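PDB 4LYP: Exo-beta-1,4-mannosidase from Rhizomucor miehei, which hydrolyses terminal beta-1,4-linked mannose residues from the non-reducing ends of mannosides and also shows transglycosylation activity, as a family 5 glycoside hydrolase. Local coordinates for residues Y62-L68 with R80-I85; A89-I93 with I433-N437; K364-Q369 with T428-I433; N388-Y392 with W420-Y424. All coordinates share one frame; numbering follows the deposited sequence.

Interaction 1 of 4, residues Y62-L68 with R80-I85; sequences YWQGMNL and RMELEI
The carboxylate oxygen OE1 of E84 takes a hydrogen bond from the phenol of Y62, with Y62 OH 2.7 Å from E84 OE1. A bridging water donates a second bond to the same oxygen. The hydroxyl arrives on the anti side of the carboxylate, close to its plane, while E84 OE1 in turn lies at the edge of the tyrosine ring; ring and carboxylate planes stand 74° apart. The other oxygen serves the helix itself: R80 NE, one turn earlier, makes a nearly straight salt bridge to E84 OE2 at 2.8 Å, approaching from above the carboxylate plane, and the backbone N of E395 also bonds to E84 OE2. The water collects R80 NH2 and Q64 NE2 as its donors, so the turn Y62-G65 is tied to helix 78-90 directly and through solvent.

Apolar groups flank this network. One face of the R80 guanidinium is covered by L68, whose CD2 sits 4.1 Å from R80 CZ, over the centre of the group. L68 CB meets M81 CB at 3.9 Å. With chi1 at -167°, the Y62 ring extends away from its own amide nitrogen toward E84. The type I turn leads from barrel strand 53-61 into the short helix 65-69, and the contact packs that helix against helix 78-90. With R80 alongside and two neutral donors on OE1, the buried E84 is probably held as a carboxylate, its negative charge shared among several partners.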
# COMPACT_ATOMS: atom_id res chain seq x y z
N TYR A 62 0.49 -5.78 1.89
CA TYR A 62 1.55 -6.75 2.23
C TYR A 62 2.86 -6.21 1.68
O TYR A 62 3.54 -6.86 0.86
CB TYR A 62 1.17 -8.11 1.65
CG TYR A 62 1.98 -9.30 2.17
CD1 TYR A 62 1.93 -9.63 3.55
CD2 TYR A 62 2.71 -10.11 1.32
CE1 TYR A 62 2.65 -10.71 4.07
CE2 TYR A 62 3.37 -11.22 1.82
CZ TYR A 62 3.35 -11.49 3.17
OH TYR A 62 4.08 -12.59 3.61
N TRP A 63 3.23 -5.02 2.12
CA TRP A 63 4.42 -4.31 1.66
C TRP A 63 5.70 -5.03 2.06
O TRP A 63 6.76 -4.78 1.46
CB TRP A 63 4.41 -2.88 2.20
CG TRP A 63 4.38 -2.87 3.71
CD1 TRP A 63 3.25 -2.90 4.54
CD2 TRP A 63 5.51 -3.02 4.59
NE1 TRP A 63 3.63 -3.09 5.84
CE2 TRP A 63 4.99 -3.17 5.91
CE3 TRP A 63 6.90 -3.04 4.37
CZ2 TRP A 63 5.83 -3.37 7.00
CZ3 TRP A 63 7.73 -3.17 5.46
CH2 TRP A 63 7.21 -3.39 6.75
N GLN A 64 5.66 -5.94 3.06
CA GLN A 64 6.83 -6.69 3.49
C GLN A 64 7.05 -7.92 2.69
O GLN A 64 7.99 -8.67 2.92
CB GLN A 64 6.71 -7.02 5.00
CG GLN A 64 5.65 -8.09 5.37
CD GLN A 64 4.23 -7.61 5.55
OE1 GLN A 64 3.76 -6.65 4.87
NE2 GLN A 64 3.51 -8.25 6.45
N GLY A 65 6.20 -8.16 1.64
CA GLY A 65 6.27 -9.42 0.89
C GLY A 65 7.62 -9.61 0.23
O GLY A 65 8.17 -10.72 0.21
N MET A 66 8.17 -8.57 -0.46
CA MET A 66 9.43 -8.73 -1.16
C MET A 66 10.52 -9.17 -0.20
O MET A 66 11.30 -10.10 -0.46
CB MET A 66 9.76 -7.43 -1.86
CG MET A 66 11.23 -7.30 -2.30
SD MET A 66 11.56 -5.82 -3.28
CE MET A 66 11.30 -4.56 -2.04
N ASN A 67 10.61 -8.52 0.98
CA ASN A 67 11.65 -8.87 1.94
C ASN A 67 11.46 -10.23 2.56
O ASN A 67 12.44 -10.94 2.81
CB ASN A 67 11.79 -7.83 3.04
CG ASN A 67 12.66 -6.66 2.61
OD1 ASN A 67 13.93 -6.78 2.73
ND2 ASN A 67 12.10 -5.64 2.12
N LEU A 68 10.22 -10.67 2.78
CA LEU A 68 9.99 -12.03 3.30
C LEU A 68 10.23 -13.09 2.22
O LEU A 68 10.64 -14.22 2.55
CB LEU A 68 8.58 -12.18 3.87
CG LEU A 68 8.37 -11.52 5.23
CD1 LEU A 68 6.93 -11.68 5.61
CD2 LEU A 68 9.28 -12.07 6.29
N ARG A 80 7.59 -18.73 5.34
CA ARG A 80 6.61 -17.91 6.03
C ARG A 80 5.81 -17.04 5.05
O ARG A 80 4.60 -16.95 5.14
CB ARG A 80 7.31 -17.03 7.06
CG ARG A 80 6.42 -15.95 7.63
CD ARG A 80 7.16 -15.08 8.66
NE ARG A 80 6.46 -13.87 8.94
CZ ARG A 80 6.99 -12.85 9.58
NH1 ARG A 80 8.14 -12.94 10.22
NH2 ARG A 80 6.31 -11.73 9.63
N MET A 81 6.49 -16.47 4.04
CA MET A 81 5.78 -15.70 3.00
C MET A 81 4.74 -16.55 2.35
O MET A 81 3.59 -16.16 2.16
CB MET A 81 6.78 -15.15 2.00
CG MET A 81 6.12 -14.28 0.91
SD MET A 81 5.59 -15.22 -0.55
CE MET A 81 7.13 -15.51 -1.38
N GLU A 82 5.12 -17.76 1.94
CA GLU A 82 4.22 -18.65 1.27
C GLU A 82 3.02 -19.03 2.14
O GLU A 82 1.88 -19.03 1.67
CB GLU A 82 4.97 -19.91 0.81
CG GLU A 82 5.95 -19.58 -0.34
CD GLU A 82 7.02 -20.69 -0.56
OE1 GLU A 82 7.79 -20.53 -1.51
OE2 GLU A 82 7.18 -21.65 0.26
N LEU A 83 3.24 -19.23 3.44
CA LEU A 83 2.15 -19.52 4.35
C LEU A 83 1.21 -18.32 4.53
O LEU A 83 0.01 -18.47 4.57
CB LEU A 83 2.74 -19.95 5.71
CG LEU A 83 1.72 -20.20 6.82
CD1 LEU A 83 0.65 -21.22 6.51
CD2 LEU A 83 2.45 -20.48 8.14
N GLU A 84 1.78 -17.12 4.60
CA GLU A 84 0.96 -15.93 4.81
C GLU A 84 0.13 -15.65 3.56
O GLU A 84 -1.04 -15.23 3.68
CB GLU A 84 1.87 -14.76 5.13
CG GLU A 84 2.45 -14.92 6.57
CD GLU A 84 3.39 -13.84 7.02
OE1 GLU A 84 3.75 -12.91 6.23
OE2 GLU A 84 3.74 -13.87 8.22
N ILE A 85 0.68 -15.87 2.36
CA ILE A 85 -0.15 -15.77 1.13
C ILE A 85 -1.29 -16.77 1.14
O ILE A 85 -2.42 -16.44 0.84
CB ILE A 85 0.72 -15.93 -0.18
CG1 ILE A 85 1.84 -14.94 -0.27
CG2 ILE A 85 -0.21 -15.83 -1.38
CD1 ILE A 85 1.40 -13.51 -0.25
O HOH W 1 4.24 -10.73 7.87

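Interaction 2 of 4, residues A89-I93 with I433-N437; sequences AEMGI and IKDYN
With chi1 at -70°, the N437 side chain sets CG anti to its own carbonyl carbon and lays the amide beside the end of helix 78-90, near M91 O. K434 does the reverse: CG is anti to the backbone N and the chain runs fully extended, its CE passing 3.9 Å from E90 O. The hydrogen bond from the N437 amide is nearly straight, N437 ND2 to M91 O measuring 2.9 Å with an N-H...O angle of 175°. The acceptor lies in the amide plane of N437, although the donor is tilted 35° from the carbonyl plane of M91. That same oxygen receives a CA-H...O contact, K434 CA to M91 O at 3.3 Å.

M91 O lies where the helix ends in a Schellman motif. G92, at positive phi, is its C-prime residue: G92 N bonds to A89 O and I93 N to M88 O. Helix 429-448 comes so close that N437 CB lies 3.4 Å from G92 O, a spot where the lack of a side chain on G92 gives the asparagine room. In the TIM barrel, the first beta-alpha unit is thereby joined to the C-terminal helix that closes the ring, just before the chain enters strand 95-99.

On the inner side, M91 SD rests 3.9 Å from I433 CG2. R58 NH1 hydrogen-bonds to G92 O. At the outer rim, K434 NZ donates to a water 2.8 Å from it, and this water makes a weak bond to E90 O; the carboxylate of E90 itself pairs with K86.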
# COMPACT_ATOMS: atom_id res chain seq x y z
N ALA A 89 -5.25 -16.05 1.03
CA ALA A 89 -6.13 -16.68 0.04
C ALA A 89 -7.30 -17.32 0.76
O ALA A 89 -8.46 -17.20 0.34
CB ALA A 89 -5.39 -17.72 -0.75
N GLU A 90 -7.06 -17.95 1.93
CA GLU A 90 -8.12 -18.64 2.70
C GLU A 90 -9.09 -17.61 3.27
O GLU A 90 -10.25 -17.95 3.47
CB GLU A 90 -7.49 -19.55 3.77
CG GLU A 90 -6.82 -20.78 3.04
CD GLU A 90 -5.92 -21.59 3.94
OE1 GLU A 90 -5.47 -21.12 5.06
OE2 GLU A 90 -5.53 -22.67 3.45
N MET A 91 -8.64 -16.40 3.54
CA MET A 91 -9.55 -15.37 3.97
C MET A 91 -10.20 -14.60 2.82
O MET A 91 -10.89 -13.59 3.08
CB MET A 91 -8.98 -14.45 5.03
CG MET A 91 -7.99 -13.49 4.64
SD MET A 91 -7.38 -12.47 6.11
CE MET A 91 -6.33 -13.68 6.51
N GLY A 92 -10.05 -15.09 1.60
CA GLY A 92 -10.79 -14.54 0.49
C GLY A 92 -10.09 -13.39 -0.23
O GLY A 92 -10.75 -12.68 -1.01
N ILE A 93 -8.81 -13.12 0.05
CA ILE A 93 -8.12 -11.96 -0.57
C ILE A 93 -7.78 -12.31 -2.01
O ILE A 93 -7.19 -13.37 -2.30
CB ILE A 93 -6.91 -11.56 0.31
CG1 ILE A 93 -7.41 -10.92 1.65
CG2 ILE A 93 -5.85 -10.79 -0.45
CD1 ILE A 93 -6.40 -11.02 2.80
N ILE A 433 -12.79 -9.87 8.03
CA ILE A 433 -12.20 -9.72 6.71
C ILE A 433 -12.69 -10.80 5.77
O ILE A 433 -13.09 -10.55 4.61
CB ILE A 433 -10.68 -9.68 6.81
CG1 ILE A 433 -10.22 -8.45 7.59
CG2 ILE A 433 -10.06 -9.74 5.42
CD1 ILE A 433 -8.82 -8.59 8.14
N LYS A 434 -12.71 -12.06 6.24
CA LYS A 434 -13.15 -13.19 5.42
C LYS A 434 -14.61 -12.99 5.01
O LYS A 434 -14.93 -13.20 3.81
CB LYS A 434 -12.92 -14.48 6.21
CG LYS A 434 -13.34 -15.73 5.43
CD LYS A 434 -13.14 -16.99 6.27
CE LYS A 434 -13.57 -18.27 5.47
NZ LYS A 434 -13.28 -19.42 6.35
N ASP A 435 -15.45 -12.58 5.93
CA ASP A 435 -16.83 -12.40 5.60
C ASP A 435 -17.06 -11.25 4.64
O ASP A 435 -17.86 -11.34 3.71
CB ASP A 435 -17.62 -12.22 6.92
CG ASP A 435 -17.73 -13.65 7.75
OD1 ASP A 435 -17.35 -14.72 7.21
OD2 ASP A 435 -18.14 -13.62 8.88
N TYR A 436 -16.29 -10.15 4.79
CA TYR A 436 -16.33 -9.08 3.85
C TYR A 436 -15.96 -9.50 2.43
O TYR A 436 -16.62 -9.19 1.45
CB TYR A 436 -15.39 -7.93 4.29
CG TYR A 436 -15.05 -6.95 3.16
CD1 TYR A 436 -16.00 -6.10 2.63
CD2 TYR A 436 -13.74 -6.83 2.74
CE1 TYR A 436 -15.64 -5.14 1.73
CE2 TYR A 436 -13.38 -5.90 1.82
CZ TYR A 436 -14.34 -5.00 1.35
OH TYR A 436 -13.99 -3.99 0.44
N ASN A 437 -14.85 -10.25 2.34
CA ASN A 437 -14.41 -10.70 1.03
C ASN A 437 -15.47 -11.59 0.40
O ASN A 437 -15.71 -11.48 -0.82
CB ASN A 437 -13.05 -11.37 1.15
CG ASN A 437 -11.94 -10.39 1.46
OD1 ASN A 437 -11.99 -9.23 1.11
ND2 ASN A 437 -10.88 -10.89 2.13
O HOH W 2 -10.54 -19.76 6.34

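Interaction 3 of 4, residues K364-Q369 with T428-I433; sequences KDEYYQ and TTVQII
D365 offers one carboxylate oxygen to each of two consecutive threonines, T429 OG1 donating to D365 OD1 at 2.7 Å and T428 OG1 to D365 OD2 at 2.6 Å. The two helices concerned, 362-380 and 429-448, are neighbours in the outer layer of the TIM barrel, and their axes run almost parallel here, 7° apart at a closest approach of 9.7 Å. Both hydroxyls come from the syn side of the carboxylate, T429 a little out of its plane, so the carboxylate spans two consecutive residues.

Beyond the carboxylate, I432 CD1 touches D365 CB at 3.5 Å, and I432 CG2 lies 3.9 Å from Q369 CA. The methyl of T429 covers one face of the Y368 ring in a CH-pi contact, CG2 lying 4.0 Å from the ring centroid; I433 CD1 meets the same ring obliquely. T429 serves both partners with its side chain turned off the staggered position (chi1 -34°), which points OG1 at D365 and CG2 at Y368.

Further out, T361 OG1 also bonds D365 OD1, while F338 and F389 pack on Y368 from the barrel side. The extended K364 chain carries its ammonium to Y421 O, and a water bridges it back to the threonine: K364 NZ donates to the water, which donates to T429 OG1 at 2.8 Å.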
# COMPACT_ATOMS: atom_id res chain seq x y z
N LYS A 364 -11.33 -1.92 16.70
CA LYS A 364 -10.90 -2.17 15.33
C LYS A 364 -11.87 -3.06 14.57
O LYS A 364 -12.17 -2.85 13.39
CB LYS A 364 -9.52 -2.81 15.38
CG LYS A 364 -8.93 -3.22 14.03
CD LYS A 364 -7.64 -4.01 14.29
CE LYS A 364 -6.77 -4.12 13.05
NZ LYS A 364 -5.46 -4.79 13.39
N ASP A 365 -12.33 -4.14 15.22
CA ASP A 365 -13.22 -5.11 14.52
C ASP A 365 -14.49 -4.42 14.15
O ASP A 365 -14.98 -4.65 13.01
CB ASP A 365 -13.50 -6.27 15.45
CG ASP A 365 -12.30 -7.20 15.62
OD1 ASP A 365 -11.24 -6.93 15.09
OD2 ASP A 365 -12.53 -8.21 16.30
N GLU A 366 -15.09 -3.61 15.01
CA GLU A 366 -16.31 -2.93 14.68
C GLU A 366 -16.07 -1.87 13.55
O GLU A 366 -16.85 -1.75 12.62
CB GLU A 366 -16.89 -2.22 15.90
CG GLU A 366 -18.06 -1.35 15.58
CD GLU A 366 -18.65 -0.62 16.80
OE1 GLU A 366 -18.67 -1.25 17.90
OE2 GLU A 366 -19.14 0.51 16.63
N TYR A 367 -14.93 -1.15 13.66
CA TYR A 367 -14.59 -0.18 12.67
C TYR A 367 -14.45 -0.78 11.29
O TYR A 367 -15.00 -0.30 10.30
CB TYR A 367 -13.27 0.50 13.10
CG TYR A 367 -12.82 1.63 12.24
CD1 TYR A 367 -13.47 2.88 12.21
CD2 TYR A 367 -11.62 1.47 11.48
CE1 TYR A 367 -12.95 3.89 11.47
CE2 TYR A 367 -11.11 2.52 10.73
CZ TYR A 367 -11.78 3.73 10.76
OH TYR A 367 -11.28 4.82 10.06
N TYR A 368 -13.71 -1.93 11.22
CA TYR A 368 -13.57 -2.65 9.97
C TYR A 368 -14.95 -3.13 9.49
O TYR A 368 -15.27 -2.99 8.30
CB TYR A 368 -12.69 -3.91 10.13
CG TYR A 368 -11.18 -3.74 9.97
CD1 TYR A 368 -10.43 -2.79 10.66
CD2 TYR A 368 -10.51 -4.63 9.13
CE1 TYR A 368 -9.04 -2.69 10.48
CE2 TYR A 368 -9.12 -4.55 8.94
CZ TYR A 368 -8.42 -3.60 9.62
OH TYR A 368 -7.05 -3.57 9.42
N GLN A 369 -15.73 -3.73 10.39
CA GLN A 369 -16.97 -4.31 9.96
C GLN A 369 -17.91 -3.26 9.36
O GLN A 369 -18.54 -3.50 8.33
CB GLN A 369 -17.65 -5.04 11.11
CG GLN A 369 -18.99 -5.66 10.68
CD GLN A 369 -19.50 -6.49 11.79
OE1 GLN A 369 -19.98 -5.94 12.78
NE2 GLN A 369 -19.29 -7.77 11.71
N THR A 428 -9.12 -11.77 15.91
CA THR A 428 -10.59 -11.81 15.72
C THR A 428 -11.01 -11.07 14.44
O THR A 428 -12.03 -11.34 13.83
CB THR A 428 -11.33 -11.27 16.92
OG1 THR A 428 -10.81 -9.97 17.20
CG2 THR A 428 -11.11 -12.12 18.16
N THR A 429 -10.14 -10.14 13.96
CA THR A 429 -10.46 -9.39 12.76
C THR A 429 -10.44 -10.23 11.52
O THR A 429 -11.12 -9.88 10.52
CB THR A 429 -9.42 -8.27 12.59
OG1 THR A 429 -9.00 -7.79 13.88
CG2 THR A 429 -9.97 -7.12 11.74
N VAL A 430 -9.72 -11.37 11.52
CA VAL A 430 -9.62 -12.19 10.34
C VAL A 430 -11.01 -12.66 9.86
O VAL A 430 -11.27 -12.61 8.66
CB VAL A 430 -8.67 -13.36 10.58
CG1 VAL A 430 -8.72 -14.40 9.43
CG2 VAL A 430 -7.25 -12.83 10.77
N GLN A 431 -11.88 -13.07 10.78
CA GLN A 431 -13.19 -13.61 10.35
C GLN A 431 -14.01 -12.46 9.71
O GLN A 431 -14.77 -12.70 8.75
CB GLN A 431 -13.94 -14.22 11.51
CG GLN A 431 -15.30 -14.82 11.10
CD GLN A 431 -15.15 -16.02 10.23
OE1 GLN A 431 -14.42 -16.94 10.61
NE2 GLN A 431 -15.81 -16.06 9.03
N ILE A 432 -13.88 -11.24 10.23
CA ILE A 432 -14.58 -10.12 9.67
C ILE A 432 -14.10 -9.80 8.25
O ILE A 432 -14.88 -9.49 7.33
CB ILE A 432 -14.42 -8.93 10.61
CG1 ILE A 432 -15.26 -9.25 11.92
CG2 ILE A 432 -14.89 -7.62 9.97
CD1 ILE A 432 -14.88 -8.34 13.04
N ILE A 433 -12.79 -9.87 8.03
CA ILE A 433 -12.20 -9.72 6.71
C ILE A 433 -12.69 -10.80 5.77
O ILE A 433 -13.09 -10.55 4.61
CB ILE A 433 -10.68 -9.68 6.81
CG1 ILE A 433 -10.22 -8.45 7.59
CG2 ILE A 433 -10.06 -9.74 5.42
CD1 ILE A 433 -8.82 -8.59 8.14
O HOH W 3 -6.28 -7.33 13.90

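Interaction 4 of 4, residues N388-Y392 with W420-Y424; sequences NFWAY and WYSVY
Main-chain bonding joins A391 to V423: V423 N donates to A391 O at 2.9 Å. S422 CA adds a CA-H...O contact to the same A391 oxygen at 3.5 Å. Y392 and V423 form a parallel bridge here, continued by a backbone bond between V423 and G393, and so the short strand 423-424 is added to the rim of barrel strand 386-394. Upstream, where the chains diverge, a single water spans the gap by donating to W390 O at 2.7 Å and to Y421 O at 2.8 Å.

Apolar contacts are led by V423. Its CG2 meets the F389 ring obliquely, 3.8 Å from CE1, with the two side chains crossing at about a right angle. CG2 is turned there because CG1 takes the place anti to the backbone N (chi1 176°). Y392 CD1 lies 4.3 Å from V423 CG1. At the other end Y421 CB sits at the edge of the indole, 4.1 Å from W390 CD1.

The polar ends of the tyrosines look elsewhere, Y421 OH to N296 and Y392 OH to Q87. A cis peptide joins W390 to A391, an arrangement found after the corresponding tryptophan in many family 5 and related clan A enzymes. The W390 side chain is about 3 Å from a bound Tris, probably from the crystallisation liquor, and N296 lines a guanidine site with E238. Backbone pairing here thus goes with aromatic side chains, W390 and Y421, set close to bound small molecules, consistent with a place at the active-site pocket.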
# COMPACT_ATOMS: atom_id res chain seq x y z
N ASN A 388 -8.15 -2.28 0.59
CA ASN A 388 -6.99 -3.05 1.05
C ASN A 388 -6.74 -2.63 2.48
O ASN A 388 -6.23 -1.51 2.74
CB ASN A 388 -5.71 -2.81 0.23
CG ASN A 388 -5.88 -3.06 -1.23
OD1 ASN A 388 -6.56 -2.32 -1.93
ND2 ASN A 388 -5.23 -4.14 -1.73
N PHE A 389 -7.09 -3.45 3.49
CA PHE A 389 -6.79 -3.08 4.87
C PHE A 389 -5.26 -3.02 5.05
O PHE A 389 -4.49 -3.71 4.37
CB PHE A 389 -7.44 -4.05 5.87
CG PHE A 389 -6.89 -5.45 5.81
CD1 PHE A 389 -5.82 -5.82 6.64
CD2 PHE A 389 -7.41 -6.42 4.99
CE1 PHE A 389 -5.24 -7.10 6.58
CE2 PHE A 389 -6.89 -7.70 4.93
CZ PHE A 389 -5.83 -8.04 5.75
N TRP A 390 -4.87 -2.11 5.97
CA TRP A 390 -3.44 -1.92 6.30
C TRP A 390 -3.25 -2.39 7.74
O TRP A 390 -3.74 -1.75 8.64
CB TRP A 390 -3.07 -0.46 6.16
CG TRP A 390 -1.62 -0.26 6.54
CD1 TRP A 390 -1.05 -0.28 7.82
CD2 TRP A 390 -0.52 -0.13 5.61
NE1 TRP A 390 0.31 -0.17 7.73
CE2 TRP A 390 0.69 -0.11 6.39
CE3 TRP A 390 -0.43 -0.05 4.20
CZ2 TRP A 390 1.96 0.06 5.80
CZ3 TRP A 390 0.84 0.08 3.62
CH2 TRP A 390 2.02 0.14 4.42
N ALA A 391 -2.58 -3.56 7.92
CA ALA A 391 -1.92 -4.38 6.91
C ALA A 391 -1.85 -5.80 7.52
O ALA A 391 -1.99 -5.98 8.72
CB ALA A 391 -0.52 -3.89 6.56
N TYR A 392 -1.60 -6.78 6.67
CA TYR A 392 -1.57 -8.16 7.17
C TYR A 392 -0.24 -8.46 7.83
O TYR A 392 0.80 -8.33 7.22
CB TYR A 392 -1.86 -9.16 6.05
CG TYR A 392 -2.10 -10.56 6.59
CD1 TYR A 392 -3.11 -10.79 7.53
CD2 TYR A 392 -1.31 -11.64 6.20
CE1 TYR A 392 -3.33 -12.04 8.02
CE2 TYR A 392 -1.56 -12.93 6.69
CZ TYR A 392 -2.58 -13.10 7.62
OH TYR A 392 -2.83 -14.34 8.17
N TRP A 420 1.33 -1.86 15.79
CA TRP A 420 0.30 -0.83 15.85
C TRP A 420 -0.99 -1.26 15.12
O TRP A 420 -2.07 -1.25 15.74
CB TRP A 420 0.85 0.47 15.29
CG TRP A 420 0.02 1.70 15.44
CD1 TRP A 420 -1.12 1.87 16.25
CD2 TRP A 420 0.23 2.95 14.79
NE1 TRP A 420 -1.58 3.16 16.13
CE2 TRP A 420 -0.78 3.84 15.25
CE3 TRP A 420 1.17 3.43 13.86
CZ2 TRP A 420 -0.85 5.18 14.83
CZ3 TRP A 420 1.07 4.76 13.43
CH2 TRP A 420 0.10 5.60 13.89
N TYR A 421 -0.86 -1.60 13.85
CA TYR A 421 -2.03 -1.79 12.99
C TYR A 421 -2.09 -3.23 12.45
O TYR A 421 -3.13 -3.60 11.86
CB TYR A 421 -1.97 -0.80 11.81
CG TYR A 421 -2.24 0.64 12.20
CD1 TYR A 421 -3.30 0.94 13.03
CD2 TYR A 421 -1.48 1.67 11.68
CE1 TYR A 421 -3.64 2.28 13.30
CE2 TYR A 421 -1.82 2.99 11.91
CZ TYR A 421 -2.92 3.27 12.70
OH TYR A 421 -3.37 4.59 12.94
N SER A 422 -1.05 -4.05 12.63
CA SER A 422 -1.04 -5.42 12.03
C SER A 422 -2.27 -6.16 12.39
O SER A 422 -2.73 -6.21 13.53
CB SER A 422 0.15 -6.17 12.58
OG SER A 422 1.39 -5.78 11.99
N VAL A 423 -2.74 -6.91 11.38
CA VAL A 423 -3.74 -7.98 11.59
C VAL A 423 -2.98 -9.28 11.61
O VAL A 423 -2.40 -9.70 10.61
CB VAL A 423 -4.75 -8.01 10.42
CG1 VAL A 423 -5.73 -9.19 10.59
CG2 VAL A 423 -5.59 -6.72 10.35
N TYR A 424 -2.98 -9.97 12.78
CA TYR A 424 -2.27 -11.24 12.89
C TYR A 424 -3.14 -12.38 12.39
O TYR A 424 -4.38 -12.29 12.35
CB TYR A 424 -1.83 -11.48 14.33
CG TYR A 424 -0.93 -10.40 14.84
CD1 TYR A 424 0.30 -10.13 14.22
CD2 TYR A 424 -1.28 -9.64 15.94
CE1 TYR A 424 1.17 -9.16 14.69
CE2 TYR A 424 -0.44 -8.66 16.44
CZ TYR A 424 0.83 -8.44 15.83
OH TYR A 424 1.72 -7.51 16.34
O HOH W 4 -5.26 -2.01 10.87

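Interaction 1 is largely buried and interaction 4 buried, whereas interactions 2 and 3 run out to the surface. Interaction 4 lies in the strand layer, and its chemistry is mostly backbone bonding and aromatic packing; interaction 1 lies about 13 Å away between centres and joins it through Q64 NE2 to Y392 O and through W63 against W390. Helix 78-90 serves interactions 1 and 2, held in its N-terminal half by a charged network and at its C-terminal end by an amide. Helix 429-448 serves interactions 2 and 3, which share I433 and also meet where V430 packs against M91. I433, with Y368, packs onto F389 of interaction 4, linking the helical layer to the strands.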